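Local structure of amidohydrolase (Pseudomonas aeruginosa, 2I5G) at residues A[231-236]-A[298-303]; A[5-10]-A[292-297]. The protein probably acts as a metal-dependent dipeptidase of the membrane dipeptidase (M19) family, hydrolysing dipeptides. The protein carries 2 engineered substitutions. One frame throughout, in Å; residues are numbered along the deposited sequence.

Contact 1: residues A[231-236]-A[298-303]. Engineered in segment 298-303: Lys299 (natural residue Glu).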
# COMPACT_ATOMS: atom_id res chain seq x y z
N ALA A 231 -16.20 -6.67 30.55
CA ALA A 231 -16.16 -6.24 29.16
C ALA A 231 -16.79 -7.29 28.26
O ALA A 231 -17.47 -6.96 27.29
CB ALA A 231 -14.72 -5.95 28.73
N ILE A 232 -16.58 -8.56 28.59
CA ILE A 232 -17.14 -9.65 27.79
C ILE A 232 -18.65 -9.67 27.89
O ILE A 232 -19.34 -10.08 26.95
CB ILE A 232 -16.55 -11.02 28.23
CG1 ILE A 232 -15.08 -11.09 27.82
CG2 ILE A 232 -17.34 -12.16 27.60
CD1 ILE A 232 -14.41 -12.35 28.20
N GLU A 233 -19.18 -9.23 29.03
CA GLU A 233 -20.62 -9.20 29.22
C GLU A 233 -21.21 -7.97 28.54
O GLU A 233 -22.33 -8.02 28.02
CB GLU A 233 -20.93 -9.23 30.71
CG GLU A 233 -20.35 -10.46 31.40
CD GLU A 233 -20.38 -10.41 32.92
OE1 GLU A 233 -20.03 -9.35 33.50
OE2 GLU A 233 -20.75 -11.43 33.55
N TYR A 234 -20.46 -6.87 28.53
CA TYR A 234 -20.90 -5.63 27.90
C TYR A 234 -21.09 -5.91 26.41
O TYR A 234 -22.09 -5.52 25.82
CB TYR A 234 -19.85 -4.53 28.08
CG TYR A 234 -20.18 -3.20 27.43
CD1 TYR A 234 -20.90 -2.23 28.12
CD2 TYR A 234 -19.77 -2.91 26.13
CE1 TYR A 234 -21.21 -0.99 27.52
CE2 TYR A 234 -20.07 -1.69 25.53
CZ TYR A 234 -20.79 -0.73 26.23
OH TYR A 234 -21.07 0.49 25.63
N VAL A 235 -20.11 -6.59 25.82
CA VAL A 235 -20.15 -6.91 24.39
C VAL A 235 -21.26 -7.89 24.07
O VAL A 235 -21.96 -7.74 23.07
CB VAL A 235 -18.79 -7.50 23.89
CG1 VAL A 235 -18.93 -8.00 22.46
CG2 VAL A 235 -17.71 -6.43 23.95
N MSE A 236 -21.41 -8.90 24.91
CA MSE A 236 -22.45 -9.89 24.67
C MSE A 236 -23.83 -9.26 24.79
O MSE A 236 -24.81 -9.78 24.26
CB MSE A 236 -22.33 -11.05 25.67
CG MSE A 236 -23.32 -12.16 25.40
SE MSE A 236 -23.04 -13.71 26.51
CE MSE A 236 -24.02 -13.11 28.06
N LEU A 298 -18.45 -18.14 34.97
CA LEU A 298 -19.37 -19.10 35.57
C LEU A 298 -19.91 -18.61 36.91
O LEU A 298 -21.13 -18.57 37.13
CB LEU A 298 -18.64 -20.43 35.74
CG LEU A 298 -19.45 -21.72 35.88
CD1 LEU A 298 -20.45 -21.84 34.75
CD2 LEU A 298 -18.48 -22.89 35.87
N LYS A 299 -19.01 -18.24 37.82
CA LYS A 299 -19.42 -17.77 39.13
C LYS A 299 -19.95 -16.35 39.04
O LYS A 299 -20.18 -15.69 40.05
CB LYS A 299 -18.23 -17.84 40.11
CG LYS A 299 -17.10 -16.87 39.81
CD LYS A 299 -17.20 -15.60 40.65
CE LYS A 299 -16.07 -14.61 40.34
NZ LYS A 299 -14.71 -15.15 40.63
N ARG A 300 -20.18 -15.89 37.82
CA ARG A 300 -20.66 -14.55 37.60
C ARG A 300 -22.11 -14.49 37.14
O ARG A 300 -22.64 -13.41 36.86
CB ARG A 300 -19.75 -13.85 36.59
CG ARG A 300 -19.42 -12.44 36.97
CD ARG A 300 -18.02 -12.08 36.53
NE ARG A 300 -17.66 -10.74 37.01
CZ ARG A 300 -18.23 -9.63 36.57
NH1 ARG A 300 -19.18 -9.69 35.66
NH2 ARG A 300 -17.86 -8.46 37.07
N GLY A 301 -22.77 -15.64 37.06
CA GLY A 301 -24.16 -15.68 36.64
C GLY A 301 -24.43 -16.32 35.29
O GLY A 301 -25.53 -16.83 35.03
N MSE A 302 -23.44 -16.30 34.41
CA MSE A 302 -23.59 -16.88 33.08
C MSE A 302 -23.78 -18.39 33.20
O MSE A 302 -22.98 -19.08 33.83
CB MSE A 302 -22.34 -16.56 32.25
CG MSE A 302 -22.49 -16.78 30.75
SE MSE A 302 -20.90 -16.22 29.75
CE MSE A 302 -21.11 -14.30 29.93
N PRO A 303 -24.86 -18.92 32.61
CA PRO A 303 -25.13 -20.37 32.66
C PRO A 303 -24.11 -21.19 31.87
O PRO A 303 -23.42 -20.67 30.99
CB PRO A 303 -26.54 -20.48 32.09
CG PRO A 303 -26.64 -19.29 31.18
CD PRO A 303 -25.98 -18.20 31.99
O HOH W 1 -23.27 -13.17 34.33

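Contact 2: residues A[5-10]-A[292-297]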
# COMPACT_ATOMS: atom_id res chain seq x y z
N GLU A 5 -14.21 -29.05 35.70
CA GLU A 5 -14.68 -30.18 34.92
C GLU A 5 -15.28 -29.60 33.64
O GLU A 5 -15.24 -30.24 32.59
CB GLU A 5 -15.76 -30.94 35.69
CG GLU A 5 -15.29 -31.53 37.01
CD GLU A 5 -16.41 -32.22 37.77
OE1 GLU A 5 -17.39 -31.53 38.13
OE2 GLU A 5 -16.31 -33.44 37.99
N LEU A 6 -15.84 -28.40 33.75
CA LEU A 6 -16.45 -27.74 32.60
C LEU A 6 -15.35 -27.36 31.60
O LEU A 6 -15.38 -27.77 30.45
CB LEU A 6 -17.19 -26.49 33.04
CG LEU A 6 -18.33 -26.02 32.14
CD1 LEU A 6 -18.69 -24.59 32.49
CD2 LEU A 6 -17.93 -26.09 30.68
N HIS A 7 -14.39 -26.56 32.06
CA HIS A 7 -13.29 -26.13 31.23
C HIS A 7 -12.67 -27.38 30.59
O HIS A 7 -12.39 -27.40 29.39
CB HIS A 7 -12.25 -25.41 32.10
CG HIS A 7 -11.17 -24.72 31.32
ND1 HIS A 7 -11.33 -23.46 30.78
CD2 HIS A 7 -9.91 -25.11 31.01
CE1 HIS A 7 -10.22 -23.11 30.16
NE2 HIS A 7 -9.34 -24.09 30.29
N ALA A 8 -12.46 -28.42 31.39
CA ALA A 8 -11.86 -29.66 30.91
C ALA A 8 -12.70 -30.34 29.85
O ALA A 8 -12.18 -30.77 28.82
CB ALA A 8 -11.63 -30.61 32.08
N ASP A 9 -14.00 -30.45 30.09
CA ASP A 9 -14.92 -31.08 29.16
C ASP A 9 -15.40 -30.06 28.13
O ASP A 9 -16.53 -30.13 27.66
CB ASP A 9 -16.12 -31.65 29.91
CG ASP A 9 -17.02 -32.52 29.03
OD1 ASP A 9 -16.59 -33.63 28.66
OD2 ASP A 9 -18.15 -32.09 28.71
N SER A 10 -14.53 -29.12 27.77
CA SER A 10 -14.95 -28.10 26.81
C SER A 10 -13.90 -27.73 25.76
O SER A 10 -12.70 -27.94 25.95
CB SER A 10 -15.39 -26.84 27.56
OG SER A 10 -16.06 -25.95 26.69
N ASN A 292 -9.30 -19.93 34.62
CA ASN A 292 -9.87 -19.00 35.60
C ASN A 292 -10.96 -18.16 34.96
O ASN A 292 -11.77 -17.53 35.66
CB ASN A 292 -8.79 -18.07 36.15
CG ASN A 292 -7.69 -18.81 36.86
OD1 ASN A 292 -6.71 -18.21 37.29
ND2 ASN A 292 -7.84 -20.12 36.97
N LEU A 293 -10.98 -18.14 33.64
CA LEU A 293 -11.96 -17.37 32.89
C LEU A 293 -13.28 -18.14 32.82
O LEU A 293 -14.36 -17.54 32.77
CB LEU A 293 -11.41 -17.07 31.50
CG LEU A 293 -12.20 -16.09 30.62
CD1 LEU A 293 -12.61 -14.87 31.43
CD2 LEU A 293 -11.33 -15.68 29.45
N THR A 294 -13.19 -19.46 32.81
CA THR A 294 -14.38 -20.30 32.76
C THR A 294 -15.02 -20.22 34.14
O THR A 294 -16.23 -20.01 34.27
CB THR A 294 -14.02 -21.76 32.44
OG1 THR A 294 -13.54 -21.84 31.09
CG2 THR A 294 -15.23 -22.67 32.60
N GLU A 295 -14.20 -20.38 35.17
CA GLU A 295 -14.67 -20.32 36.54
C GLU A 295 -15.28 -18.95 36.85
O GLU A 295 -16.33 -18.86 37.48
CB GLU A 295 -13.51 -20.61 37.50
CG GLU A 295 -13.80 -20.29 38.96
CD GLU A 295 -12.68 -20.71 39.90
OE1 GLU A 295 -11.49 -20.54 39.52
OE2 GLU A 295 -12.97 -21.19 41.02
N THR A 296 -14.61 -17.88 36.41
CA THR A 296 -15.10 -16.53 36.67
C THR A 296 -16.45 -16.29 36.00
O THR A 296 -17.46 -16.10 36.69
CB THR A 296 -14.09 -15.46 36.20
OG1 THR A 296 -12.92 -15.51 37.04
CG2 THR A 296 -14.69 -14.07 36.28
N LEU A 297 -16.48 -16.28 34.68
CA LEU A 297 -17.73 -16.07 33.96
C LEU A 297 -18.84 -16.93 34.58
O LEU A 297 -19.99 -16.51 34.73
CB LEU A 297 -17.56 -16.44 32.49
CG LEU A 297 -16.79 -15.44 31.63
CD1 LEU A 297 -16.34 -16.11 30.35
CD2 LEU A 297 -17.66 -14.24 31.33

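Contact 1: residues A[231-236]-A[298-303]
A Schellman motif closes helix 291-299 and brings Arg300 and Met302 against Glu233 and Met236 of helix 225-239. The fold belongs to the TIM-barrel clan, and the contact lies in its outer helical layer. Gly301 turns the chain with a positive phi of 112°. Gly301 N makes a weak bond of 3.4 Å back to Leu298 O. Pro303 then stands at the N-cap of helix 304-323.

The apolar half joins two selenomethionines tip to tip, with Met236 CE 3.7 Å from Met302 CE. In both, CG is anti to the backbone N and the chain bends only at its last torsion, which turns the methyl groups to each other. Met302 CE also lies 4.2 Å from Glu233 CG, where the two side chains cross at an angle. Val306 touches Met236 and Val307 touches Met302, both from helix 304-323.

In the polar half, the Glu233 carboxylate comes to the edge of the Arg300 guanidinium; the pair is a salt bridge, but OE1 and NH1 are modelled too close, so the detail is doubtful. Arg300 NE has a second acidic partner, Asp226 of the same helix 225-239. Water 1 donates to Glu233 OE2 at 3.2 Å and to Arg300 O at 2.6 Å. It thus ties the carboxylate to the main chain of the turn.

Asp226 and Glu233 put two carboxylates near one guanidinium, which would favour the ion pairs, but the Glu233 side of the arrangement is less certain than the Asp226 side.

Contact 2: residues A[5-10]-A[292-297]
Thr294 and His7 meet through a side-chain hydrogen bond that joins the short N-terminal helix 5-8 to helix 291-299. Both helices lie in the outer part of this TIM-barrel-clan fold, and the three touching residues, Leu6, His7 and Thr294, are buried.

Thr294 has more surface buried here than any other residue of the two segments. Thr294 OG1 meets His7 ND1 at 2.8 Å. The bond is nearly straight, at 174°, and either atom could be the donor. The hydroxyl lies at the edge of the imidazole, in the ring plane. With CG anti to the backbone N (chi1 -170°), His7 extends its ring toward helix 291-299. His7 NE2 bonds to the carbonyl O of Gly32, so both ring nitrogens are held and the ring's rotation is fixed. Phe290 and Pro291 also touch this side chain.

The methyl branch of Thr294 serves the apolar side. Thr294 CG2 is 4.0 Å from Leu6 CD1, and the two side chains cross at a slant. Leu6 also packs on Leu298, one turn further along helix 291-299, and on Glu304 and Arg308 of helix 304-323.

Within helix 291-299, the main-chain Asn292 O takes two bonds from Thr296. Thr296 N lies 3.0 Å from Asn292 O. Thr296 OG1 lies 2.7 Å from Asn292 O, with a C=O...OG1 angle of 161°.

Contacts 1 and 2 share helix 291-299 and have their centres about 13 Å apart. Contact 2 uses residues 292-297, and contact 1 uses the turn that follows. They also touch directly. Leu298 CD2 lies 3.8 Å from Leu6 CD1. Ile232 CG2 lies 4.3 Å from Leu297 CD2. Helix 291-299 therefore bridges helix 225-239 and the N-terminal helix 5-8. Helix 304-323 borders both contacts, through Val306 and Val307 at contact 1 and Met311 at contact 2. Neither contact includes a metal or a bound ligand; both join parts of the outer helical layer.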